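Local coordinates for protein PbICP-C (Plasmodium berghei, PDB 3PNR) that probably inhibits cysteine proteases as a falstatin-type inhibitor of a malaria parasite, at residues B[29-33]-B[45-49]; B[51-57]-B[150-156]; B[70-76]-B[99-105]; B[85-89]-B[166-170]. All blocks are in the same frame, centred on the assembly; numbering follows the deposited sequence.

How the interactions relate
The chain folds as a two-sheet beta sandwich. Interaction 1 comes first along the sequence and joins the outermost strands 29-33 and 41-49 from one sheet to the other. Interaction 2 pairs strands 54-62 and 146-155 within one sheet; its centre is about 9 Å from that of interaction 1, and L31 and C56 link the two. Interaction 3, again sheet against sheet, uses segments lying between those of interaction 2 in sequence. Interaction 4, centred about 24 Å from interaction 2, packs the 85-89 loop on the end of strand 159-168. Side chains thus join the sheets at 1 and 3, a backbone ladder builds one sheet at 2, and 4 fastens a loop.

Interaction 1 (B[29-33]-B[45-49]); sequences KSLKL and ITQSL
I45 meets L31 with its far methyl: CD1 of I45 lies 3.5 Å from CD1 of L31 and is just as near to CD2, so the tip of the isoleucine fits against both branches of the leucine. The isoleucine chain is fully stretched (chi1 167°), which carries CD1 away from its own strand and toward the other. L33, which is buried, extends the apolar patch, its CD1 reaching to within 3.9 Å of CG2 of I45, while its CD2 approaches the same CD1 that L31 holds. I182 of strand 178-186 also touches L33 and I45. The two strands run antiparallel at 173°, but their axes stay 10.0 Å apart. That is the spacing of two sheets laid face to face in a beta sandwich, here at the outermost strand of each within the chain. Strand 29-33 takes its backbone hydrogen bonds from strand 54-62, and the link across to 45-49 is made by side chains, with K29 giving the hydrogen bond. In contrast to the leucine-isoleucine cluster, the K29 and Q47 end is polar and partly exposed, next to exposed S48. Q47 bends at chi2 and brings CG to 4.0 Å from CD2 of L31, and its OE1 lies 3.3 Å from CE of K29. K29 itself is fully extended and sends NZ to the backbone O of S48 in a hydrogen bond of 2.7 Å, nearly end-on to the carbonyl. Its chain runs at a slant to L49, with CD of K29 3.7 Å from CD2 of L49. The S48 side chain points away from strand 29-33.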
# COMPACT_ATOMS: atom_id res chain seq x y z
N LYS B 29 -16.66 -25.28 -12.58
CA LYS B 29 -15.24 -25.60 -12.78
C LYS B 29 -14.36 -24.35 -12.70
O LYS B 29 -14.75 -23.28 -13.17
CB LYS B 29 -15.08 -26.31 -14.13
CG LYS B 29 -13.66 -26.38 -14.67
CD LYS B 29 -13.67 -27.08 -16.03
CE LYS B 29 -12.36 -26.89 -16.78
NZ LYS B 29 -12.37 -27.54 -18.12
N SER B 30 -13.17 -24.48 -12.11
CA SER B 30 -12.38 -23.30 -11.72
C SER B 30 -10.87 -23.34 -12.04
O SER B 30 -10.31 -24.39 -12.37
CB SER B 30 -12.57 -23.00 -10.23
OG SER B 30 -12.14 -24.10 -9.44
N LEU B 31 -10.22 -22.18 -11.91
CA LEU B 31 -8.81 -22.01 -12.25
C LEU B 31 -8.15 -20.85 -11.48
O LEU B 31 -8.57 -19.70 -11.62
CB LEU B 31 -8.68 -21.76 -13.75
CG LEU B 31 -7.28 -21.56 -14.31
CD1 LEU B 31 -6.51 -22.87 -14.32
CD2 LEU B 31 -7.36 -20.97 -15.72
N LYS B 32 -7.12 -21.16 -10.69
CA LYS B 32 -6.47 -20.13 -9.87
C LYS B 32 -5.06 -19.73 -10.33
O LYS B 32 -4.15 -20.56 -10.40
CB LYS B 32 -6.45 -20.54 -8.39
CG LYS B 32 -5.36 -21.54 -8.01
CD LYS B 32 -5.33 -21.73 -6.49
CE LYS B 32 -4.29 -22.77 -6.05
NZ LYS B 32 -4.37 -23.06 -4.59
N LEU B 33 -4.89 -18.44 -10.64
CA LEU B 33 -3.61 -17.89 -11.09
C LEU B 33 -3.20 -16.72 -10.19
O LEU B 33 -4.06 -16.08 -9.58
CB LEU B 33 -3.73 -17.41 -12.54
CG LEU B 33 -4.42 -18.37 -13.51
CD1 LEU B 33 -4.34 -17.86 -14.94
CD2 LEU B 33 -3.82 -19.76 -13.42
N ILE B 45 -2.83 -19.68 -21.04
CA ILE B 45 -3.26 -20.92 -20.42
C ILE B 45 -4.61 -21.34 -21.00
O ILE B 45 -5.61 -20.64 -20.87
CB ILE B 45 -3.34 -20.78 -18.89
CG1 ILE B 45 -4.09 -21.97 -18.28
CG2 ILE B 45 -4.01 -19.48 -18.50
CD1 ILE B 45 -4.12 -21.96 -16.77
N THR B 46 -4.61 -22.50 -21.65
CA THR B 46 -5.78 -23.00 -22.37
C THR B 46 -6.78 -23.70 -21.46
O THR B 46 -6.41 -24.35 -20.48
CB THR B 46 -5.36 -23.95 -23.51
OG1 THR B 46 -4.73 -25.12 -22.96
CG2 THR B 46 -4.38 -23.24 -24.45
N GLN B 47 -8.06 -23.55 -21.79
CA GLN B 47 -9.13 -24.18 -21.03
C GLN B 47 -10.29 -24.61 -21.92
O GLN B 47 -10.88 -23.78 -22.63
CB GLN B 47 -9.63 -23.24 -19.94
CG GLN B 47 -8.76 -23.24 -18.70
CD GLN B 47 -8.70 -24.59 -18.04
OE1 GLN B 47 -9.72 -25.29 -17.95
NE2 GLN B 47 -7.52 -24.99 -17.59
N SER B 48 -10.60 -25.90 -21.89
CA SER B 48 -11.72 -26.45 -22.64
C SER B 48 -13.01 -26.36 -21.83
O SER B 48 -13.02 -26.65 -20.63
CB SER B 48 -11.44 -27.90 -23.02
OG SER B 48 -10.92 -28.63 -21.92
N LEU B 49 -14.10 -25.96 -22.48
CA LEU B 49 -15.37 -25.78 -21.78
C LEU B 49 -16.61 -26.16 -22.59
O LEU B 49 -16.75 -25.80 -23.76
CB LEU B 49 -15.52 -24.34 -21.30
CG LEU B 49 -14.91 -24.03 -19.94
CD1 LEU B 49 -15.67 -22.88 -19.30
CD2 LEU B 49 -14.95 -25.26 -19.04

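Interaction 2 (B[51-57]-B[150-156]); sequences VGEILCI and RSVIKGH
I153 rests its CD1 against both I57 and L55, on the face of the sheet turned toward strand 159-168. It crosses I57 at a slant, with CD1 of I153 3.5 Å from CG1 of I57. Beside L55 it runs in the same direction, the two chains flank to flank, and CD1 of I153 comes to 3.9 Å from CD2 of L55. In I153, CG1 stands opposite its own carbonyl carbon (chi1 -60°), which swings CD1 toward I57. I163 and Y165 touch I153 here.

On the other face, I54 slants across K154, CG1 near CB. R150 bends at chi3, bringing NH1 to the C56 side chain with the sulfur in the guanidinium plane, while NH2 makes its salt bridge with D58.

Underneath, the strands form an antiparallel ladder: L55 N to I153 O at 2.7 Å, I153 N to L55 O at 2.8 Å, then I57 N to S151 O and S151 N to I57 O, both 2.9 Å. G52 N adds a more bent bond to G155 O. The ladder thus satisfies L55, I57, S151 and I153, while C56 and V152 bond outward to strands 29-33 and 100-107; S151, polar on the apolar face, has its OG held by T103 O and Y165 OH.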
# COMPACT_ATOMS: atom_id res chain seq x y z
N VAL B 51 -20.42 -25.62 -23.44
CA VAL B 51 -21.30 -24.46 -23.43
C VAL B 51 -22.13 -24.42 -22.15
O VAL B 51 -22.44 -25.47 -21.57
CB VAL B 51 -22.24 -24.42 -24.65
CG1 VAL B 51 -23.24 -23.28 -24.52
CG2 VAL B 51 -21.44 -24.30 -25.94
N GLY B 52 -22.49 -23.22 -21.70
CA GLY B 52 -23.29 -23.06 -20.49
C GLY B 52 -22.50 -23.26 -19.21
O GLY B 52 -22.83 -22.67 -18.18
N GLU B 53 -21.48 -24.11 -19.26
CA GLU B 53 -20.62 -24.39 -18.11
C GLU B 53 -19.95 -23.11 -17.60
O GLU B 53 -19.45 -22.30 -18.39
CB GLU B 53 -19.57 -25.44 -18.48
CG GLU B 53 -18.76 -25.97 -17.31
CD GLU B 53 -17.70 -26.97 -17.74
OE1 GLU B 53 -17.37 -27.01 -18.94
OE2 GLU B 53 -17.20 -27.73 -16.87
N ILE B 54 -19.94 -22.93 -16.28
CA ILE B 54 -19.37 -21.72 -15.67
C ILE B 54 -17.95 -21.92 -15.13
O ILE B 54 -17.69 -22.86 -14.38
CB ILE B 54 -20.29 -21.15 -14.57
CG1 ILE B 54 -21.16 -20.03 -15.15
CG2 ILE B 54 -19.46 -20.63 -13.41
CD1 ILE B 54 -22.14 -19.42 -14.16
N LEU B 55 -17.06 -21.01 -15.52
CA LEU B 55 -15.64 -21.12 -15.17
C LEU B 55 -15.20 -20.04 -14.18
O LEU B 55 -15.39 -18.84 -14.41
CB LEU B 55 -14.78 -21.05 -16.44
CG LEU B 55 -13.27 -20.95 -16.27
CD1 LEU B 55 -12.72 -22.13 -15.47
CD2 LEU B 55 -12.59 -20.83 -17.63
N CYS B 56 -14.61 -20.48 -13.06
CA CYS B 56 -14.17 -19.57 -12.00
C CYS B 56 -12.68 -19.29 -12.11
O CYS B 56 -11.85 -20.20 -11.98
CB CYS B 56 -14.48 -20.16 -10.62
SG CYS B 56 -16.22 -20.60 -10.30
N ILE B 57 -12.33 -18.03 -12.35
CA ILE B 57 -10.94 -17.61 -12.34
C ILE B 57 -10.59 -16.98 -10.99
O ILE B 57 -11.13 -15.93 -10.61
CB ILE B 57 -10.62 -16.64 -13.49
CG1 ILE B 57 -11.06 -17.23 -14.83
CG2 ILE B 57 -9.13 -16.34 -13.53
CD1 ILE B 57 -10.17 -18.35 -15.33
N ARG B 150 -11.79 -12.49 -7.76
CA ARG B 150 -12.44 -13.51 -8.60
C ARG B 150 -13.11 -12.98 -9.87
O ARG B 150 -13.85 -12.01 -9.83
CB ARG B 150 -13.48 -14.28 -7.77
CG ARG B 150 -14.20 -15.38 -8.55
CD ARG B 150 -15.17 -16.15 -7.66
NE ARG B 150 -14.49 -16.99 -6.68
CZ ARG B 150 -14.31 -18.30 -6.82
NH1 ARG B 150 -14.76 -18.91 -7.90
NH2 ARG B 150 -13.68 -18.99 -5.88
N SER B 151 -12.84 -13.65 -11.00
CA SER B 151 -13.56 -13.37 -12.25
C SER B 151 -14.40 -14.56 -12.72
O SER B 151 -14.07 -15.73 -12.46
CB SER B 151 -12.61 -12.91 -13.36
OG SER B 151 -13.32 -12.43 -14.50
N VAL B 152 -15.48 -14.26 -13.43
CA VAL B 152 -16.45 -15.26 -13.85
C VAL B 152 -16.54 -15.40 -15.38
O VAL B 152 -16.80 -14.42 -16.08
CB VAL B 152 -17.85 -14.92 -13.31
CG1 VAL B 152 -18.86 -15.97 -13.75
CG2 VAL B 152 -17.80 -14.81 -11.79
N ILE B 153 -16.35 -16.62 -15.87
CA ILE B 153 -16.43 -16.87 -17.31
C ILE B 153 -17.57 -17.83 -17.68
O ILE B 153 -17.68 -18.92 -17.13
CB ILE B 153 -15.10 -17.43 -17.87
CG1 ILE B 153 -13.96 -16.44 -17.64
CG2 ILE B 153 -15.24 -17.75 -19.36
CD1 ILE B 153 -12.58 -16.99 -17.96
N LYS B 154 -18.41 -17.40 -18.62
CA LYS B 154 -19.55 -18.22 -19.06
C LYS B 154 -19.73 -18.20 -20.58
O LYS B 154 -19.91 -17.14 -21.19
CB LYS B 154 -20.84 -17.76 -18.37
CG LYS B 154 -22.10 -18.43 -18.88
CD LYS B 154 -23.31 -17.93 -18.11
CE LYS B 154 -24.60 -18.11 -18.90
NZ LYS B 154 -25.75 -17.47 -18.21
N GLY B 155 -19.67 -19.39 -21.18
CA GLY B 155 -19.86 -19.54 -22.61
C GLY B 155 -21.32 -19.61 -23.01
O GLY B 155 -22.16 -20.13 -22.27
N HIS B 156 -21.63 -19.08 -24.19
CA HIS B 156 -22.99 -19.08 -24.70
C HIS B 156 -23.05 -19.68 -26.10
O HIS B 156 -24.13 -19.95 -26.63
CB HIS B 156 -23.55 -17.66 -24.73
CG HIS B 156 -23.65 -17.02 -23.38
ND1 HIS B 156 -23.37 -15.69 -23.16
CD2 HIS B 156 -24.01 -17.53 -22.18
CE1 HIS B 156 -23.55 -15.41 -21.89
NE2 HIS B 156 -23.94 -16.51 -21.27

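Interaction 3 (B[70-76]-B[99-105]); sequences VLLGIHK and EISVTQP. With CD (cadmium ion), chain F.
L71 is clasped by Q104 where two sheets of the beta sandwich face each other. Strand 70-75 runs antiparallel to 100-102 with the axes 9.1 Å apart, so side chains do the joining. Between L71 and I74 in the chain, L72 and G73 both pair with V164, a classic beta bulge in strand 68-75. The hydrogen bonds come from the Q104 amide, whose bent chain turns back to the L71 backbone: OE1 of Q104 accepts from N of L71 at 2.9 Å, while NE2 of Q104 donates to O of L71 at 2.8 Å, the latter on a lone pair of the carbonyl. Two bonds fix how the amide is rotated, and NE2 also gives a bond to the backbone O of K93. In effect a side chain plays the part of a strand neighbour for this residue.

The apolar contacts fill the middle. I74 points toward the other segment and crosses V102 obliquely, with CD1 of I74 3.4 Å from CG2 of V102. On its other branch, CG2 of I74 meets CG2 of I100 at 4.0 Å. F95 touches I74 and I100 as well. At the Q104 end, P105 sets its CD 3.9 Å from CB of L71.

The charged contact sits at the exposed end, where K76 and E99 come together from opposite directions in a salt bridge. NZ of K76 approaches OE1 of E99 from above the carboxylate plane, at 3.2 Å.

Metal binding falls just outside the packed layer. D77 is a further ligand of the cadmium ion, and ND1 of H75 binds the metal at 2.4 Å.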
# COMPACT_ATOMS: atom_id res chain seq x y z
N VAL B 70 -7.16 -6.35 -13.53
CA VAL B 70 -8.15 -5.77 -14.44
C VAL B 70 -8.45 -6.69 -15.62
O VAL B 70 -7.52 -7.20 -16.26
CB VAL B 70 -7.67 -4.42 -14.97
CG1 VAL B 70 -8.77 -3.70 -15.75
CG2 VAL B 70 -7.19 -3.57 -13.83
N LEU B 71 -9.72 -6.93 -15.90
CA LEU B 71 -10.09 -7.65 -17.12
C LEU B 71 -9.96 -6.69 -18.29
O LEU B 71 -10.65 -5.68 -18.35
CB LEU B 71 -11.52 -8.19 -17.06
CG LEU B 71 -12.10 -8.57 -18.43
CD1 LEU B 71 -11.50 -9.87 -18.96
CD2 LEU B 71 -13.62 -8.66 -18.37
N LEU B 72 -9.05 -7.01 -19.21
CA LEU B 72 -8.66 -6.06 -20.25
C LEU B 72 -9.31 -6.30 -21.60
O LEU B 72 -9.41 -5.38 -22.41
CB LEU B 72 -7.14 -6.03 -20.39
CG LEU B 72 -6.37 -5.34 -19.27
CD1 LEU B 72 -4.88 -5.53 -19.48
CD2 LEU B 72 -6.73 -3.86 -19.20
N GLY B 73 -9.74 -7.53 -21.87
CA GLY B 73 -10.35 -7.80 -23.16
C GLY B 73 -10.69 -9.24 -23.50
O GLY B 73 -10.11 -10.18 -22.94
N ILE B 74 -11.65 -9.39 -24.41
CA ILE B 74 -11.97 -10.66 -25.04
C ILE B 74 -11.68 -10.51 -26.54
O ILE B 74 -12.18 -9.58 -27.17
CB ILE B 74 -13.46 -11.01 -24.86
CG1 ILE B 74 -13.89 -10.79 -23.41
CG2 ILE B 74 -13.72 -12.46 -25.26
CD1 ILE B 74 -13.53 -11.94 -22.48
N HIS B 75 -10.87 -11.41 -27.10
CA HIS B 75 -10.51 -11.33 -28.52
C HIS B 75 -10.72 -12.65 -29.26
O HIS B 75 -10.63 -13.73 -28.67
CB HIS B 75 -9.05 -10.90 -28.70
CG HIS B 75 -8.67 -9.68 -27.91
ND1 HIS B 75 -8.85 -8.40 -28.39
CD2 HIS B 75 -8.13 -9.55 -26.68
CE1 HIS B 75 -8.43 -7.53 -27.48
NE2 HIS B 75 -7.99 -8.20 -26.43
N LYS B 76 -11.00 -12.56 -30.55
CA LYS B 76 -10.93 -13.73 -31.41
C LYS B 76 -9.50 -13.85 -31.90
O LYS B 76 -8.95 -14.96 -31.98
CB LYS B 76 -11.89 -13.62 -32.59
CG LYS B 76 -13.33 -13.98 -32.24
CD LYS B 76 -13.41 -15.39 -31.68
CE LYS B 76 -14.72 -15.64 -30.96
NZ LYS B 76 -15.90 -15.37 -31.83
N GLU B 99 -22.08 -14.37 -27.53
CA GLU B 99 -21.23 -15.56 -27.52
C GLU B 99 -20.68 -15.90 -26.14
O GLU B 99 -20.63 -17.06 -25.75
CB GLU B 99 -20.07 -15.38 -28.50
CG GLU B 99 -20.50 -14.96 -29.90
CD GLU B 99 -19.32 -14.64 -30.79
OE1 GLU B 99 -18.37 -14.00 -30.31
OE2 GLU B 99 -19.36 -15.03 -31.98
N ILE B 100 -20.26 -14.87 -25.40
CA ILE B 100 -19.57 -15.09 -24.13
C ILE B 100 -19.81 -13.94 -23.15
O ILE B 100 -20.12 -12.82 -23.55
CB ILE B 100 -18.05 -15.26 -24.35
CG1 ILE B 100 -17.36 -15.76 -23.08
CG2 ILE B 100 -17.43 -13.95 -24.86
CD1 ILE B 100 -16.01 -16.43 -23.33
N SER B 101 -19.66 -14.23 -21.86
CA SER B 101 -19.73 -13.19 -20.85
C SER B 101 -18.66 -13.38 -19.76
O SER B 101 -18.53 -14.46 -19.18
CB SER B 101 -21.13 -13.12 -20.23
OG SER B 101 -21.30 -14.14 -19.26
N VAL B 102 -17.90 -12.32 -19.51
CA VAL B 102 -16.86 -12.34 -18.47
C VAL B 102 -16.87 -11.07 -17.61
O VAL B 102 -17.02 -9.95 -18.11
CB VAL B 102 -15.45 -12.58 -19.06
CG1 VAL B 102 -14.53 -13.14 -17.98
CG2 VAL B 102 -15.52 -13.53 -20.25
N THR B 103 -16.72 -11.26 -16.30
CA THR B 103 -16.85 -10.16 -15.35
C THR B 103 -15.50 -9.59 -14.91
O THR B 103 -14.50 -10.31 -14.87
CB THR B 103 -17.60 -10.63 -14.11
OG1 THR B 103 -16.97 -11.82 -13.60
CG2 THR B 103 -19.04 -10.94 -14.45
N GLN B 104 -15.48 -8.30 -14.59
CA GLN B 104 -14.30 -7.66 -14.00
C GLN B 104 -14.00 -8.32 -12.66
O GLN B 104 -14.91 -8.63 -11.90
CB GLN B 104 -14.53 -6.16 -13.80
CG GLN B 104 -14.46 -5.34 -15.08
CD GLN B 104 -13.05 -5.24 -15.64
OE1 GLN B 104 -12.06 -5.55 -14.96
NE2 GLN B 104 -12.94 -4.82 -16.89
N PRO B 105 -12.71 -8.54 -12.36
CA PRO B 105 -12.40 -9.17 -11.07
C PRO B 105 -12.95 -8.35 -9.91
O PRO B 105 -12.92 -7.11 -9.96
CB PRO B 105 -10.87 -9.22 -11.05
CG PRO B 105 -10.46 -9.17 -12.50
CD PRO B 105 -11.49 -8.29 -13.16
CD CD F . -8.53 -8.00 -30.77
O HOH W 1 -10.57 -6.71 -30.08

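Interaction 4 (B[85-89]-B[166-170]); sequences NFPTK and SYYRP
F86 lays the edge of its ring on a face of Y168, with CD2 of F86 above the tyrosine ring and 3.7 Å from CG of Y168. The planes stand at 62° and the centroids 4.9 Å apart, an edge-to-face pair. Farther back along the same side chain, CB of F86 also sits over the tyrosine face, 4.0 Å from the ring centroid, a CH-pi contact. The phenylalanine thus covers that face with both its methylene and its ring edge. With CG between its backbone N and carbonyl carbon (chi1 74°), Y168 turns its ring toward the 85-89 loop and brings its hydroxyl to P87. There OH of Y168 donates to O of P87 at 2.8 Å, in the carbonyl plane and on a lone pair. With the hydrogen bond at the tip and F86 over the ring, the tyrosine is gripped at two places. CD of P87 is 3.3 Å from OH of Y168. T88 and P170 finish the contact mostly through backbone: CA of T88 makes a CA-H...O contact with O of P170, and O of T88 lies 3.6 Å from CB of P170. OG of S166, which bonds to T179, comes near CE2 of F86. The loop 85-89, between strands 68-75 and 95-96, lies against the end of strand 159-168; from the adjoining strand 68-75, L72 packs on F86, P87 and S166, and V70 on Y168.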
# COMPACT_ATOMS: atom_id res chain seq x y z
N ASN B 85 -0.14 0.61 -23.17
CA ASN B 85 -1.47 1.02 -23.60
C ASN B 85 -2.61 0.64 -22.67
O ASN B 85 -3.78 0.82 -23.01
CB ASN B 85 -1.78 0.46 -24.99
CG ASN B 85 -0.93 1.09 -26.07
OD1 ASN B 85 -0.57 2.27 -25.98
ND2 ASN B 85 -0.60 0.32 -27.10
N PHE B 86 -2.27 0.11 -21.49
CA PHE B 86 -3.29 -0.19 -20.50
C PHE B 86 -3.93 1.09 -19.99
O PHE B 86 -3.30 2.15 -19.99
CB PHE B 86 -2.71 -0.96 -19.30
CG PHE B 86 -2.19 -2.33 -19.64
CD1 PHE B 86 -2.42 -2.89 -20.89
CD2 PHE B 86 -1.51 -3.07 -18.69
CE1 PHE B 86 -1.94 -4.15 -21.19
CE2 PHE B 86 -1.03 -4.34 -18.98
CZ PHE B 86 -1.25 -4.88 -20.24
N PRO B 87 -5.19 0.98 -19.52
CA PRO B 87 -5.95 2.08 -18.92
C PRO B 87 -5.29 2.65 -17.66
O PRO B 87 -4.94 1.90 -16.75
CB PRO B 87 -7.29 1.42 -18.54
CG PRO B 87 -7.32 0.11 -19.25
CD PRO B 87 -5.91 -0.30 -19.47
N THR B 88 -5.13 3.97 -17.61
CA THR B 88 -4.61 4.63 -16.41
C THR B 88 -5.74 4.86 -15.42
O THR B 88 -5.51 5.25 -14.27
CB THR B 88 -3.96 5.98 -16.74
OG1 THR B 88 -4.88 6.80 -17.47
CG2 THR B 88 -2.71 5.79 -17.59
N LYS B 89 -6.96 4.60 -15.86
CA LYS B 89 -8.15 4.85 -15.05
C LYS B 89 -8.97 3.59 -14.79
O LYS B 89 -8.67 2.51 -15.30
CB LYS B 89 -9.02 5.92 -15.71
CG LYS B 89 -8.30 7.25 -15.91
CD LYS B 89 -9.18 8.30 -16.56
CE LYS B 89 -8.42 9.61 -16.75
NZ LYS B 89 -9.26 10.68 -17.36
N SER B 166 -4.80 -8.66 -16.41
CA SER B 166 -3.48 -8.22 -16.01
C SER B 166 -3.47 -7.61 -14.63
O SER B 166 -4.42 -6.95 -14.21
CB SER B 166 -2.89 -7.24 -17.03
OG SER B 166 -1.47 -7.33 -17.01
N TYR B 167 -2.38 -7.88 -13.92
CA TYR B 167 -2.08 -7.32 -12.61
C TYR B 167 -1.05 -6.25 -12.88
O TYR B 167 0.10 -6.56 -13.21
CB TYR B 167 -1.49 -8.43 -11.75
CG TYR B 167 -1.46 -8.18 -10.25
CD1 TYR B 167 -2.62 -7.88 -9.55
CD2 TYR B 167 -0.27 -8.29 -9.53
CE1 TYR B 167 -2.59 -7.67 -8.17
CE2 TYR B 167 -0.23 -8.09 -8.17
CZ TYR B 167 -1.39 -7.78 -7.49
OH TYR B 167 -1.35 -7.57 -6.14
N TYR B 168 -1.46 -4.99 -12.77
CA TYR B 168 -0.56 -3.88 -13.06
C TYR B 168 -0.87 -2.67 -12.20
O TYR B 168 -1.87 -2.65 -11.48
CB TYR B 168 -0.60 -3.53 -14.57
CG TYR B 168 -1.84 -2.80 -15.02
CD1 TYR B 168 -3.03 -3.49 -15.24
CD2 TYR B 168 -1.83 -1.43 -15.22
CE1 TYR B 168 -4.18 -2.83 -15.65
CE2 TYR B 168 -2.98 -0.75 -15.62
CZ TYR B 168 -4.15 -1.45 -15.84
OH TYR B 168 -5.29 -0.79 -16.25
N ARG B 169 0.01 -1.67 -12.25
CA ARG B 169 -0.25 -0.38 -11.60
C ARG B 169 -0.72 0.64 -12.64
O ARG B 169 -0.01 0.91 -13.61
CB ARG B 169 1.01 0.14 -10.91
CG ARG B 169 1.56 -0.73 -9.80
CD ARG B 169 2.80 -0.10 -9.20
NE ARG B 169 3.03 -0.48 -7.81
CZ ARG B 169 4.07 -0.07 -7.08
NH1 ARG B 169 4.98 0.75 -7.61
NH2 ARG B 169 4.20 -0.46 -5.83
N PRO B 170 -1.91 1.21 -12.42
CA PRO B 170 -2.50 2.22 -13.32
C PRO B 170 -1.62 3.45 -13.46
O PRO B 170 -1.62 4.11 -14.50
CB PRO B 170 -3.80 2.59 -12.60
CG PRO B 170 -4.12 1.40 -11.75
CD PRO B 170 -2.81 0.83 -11.33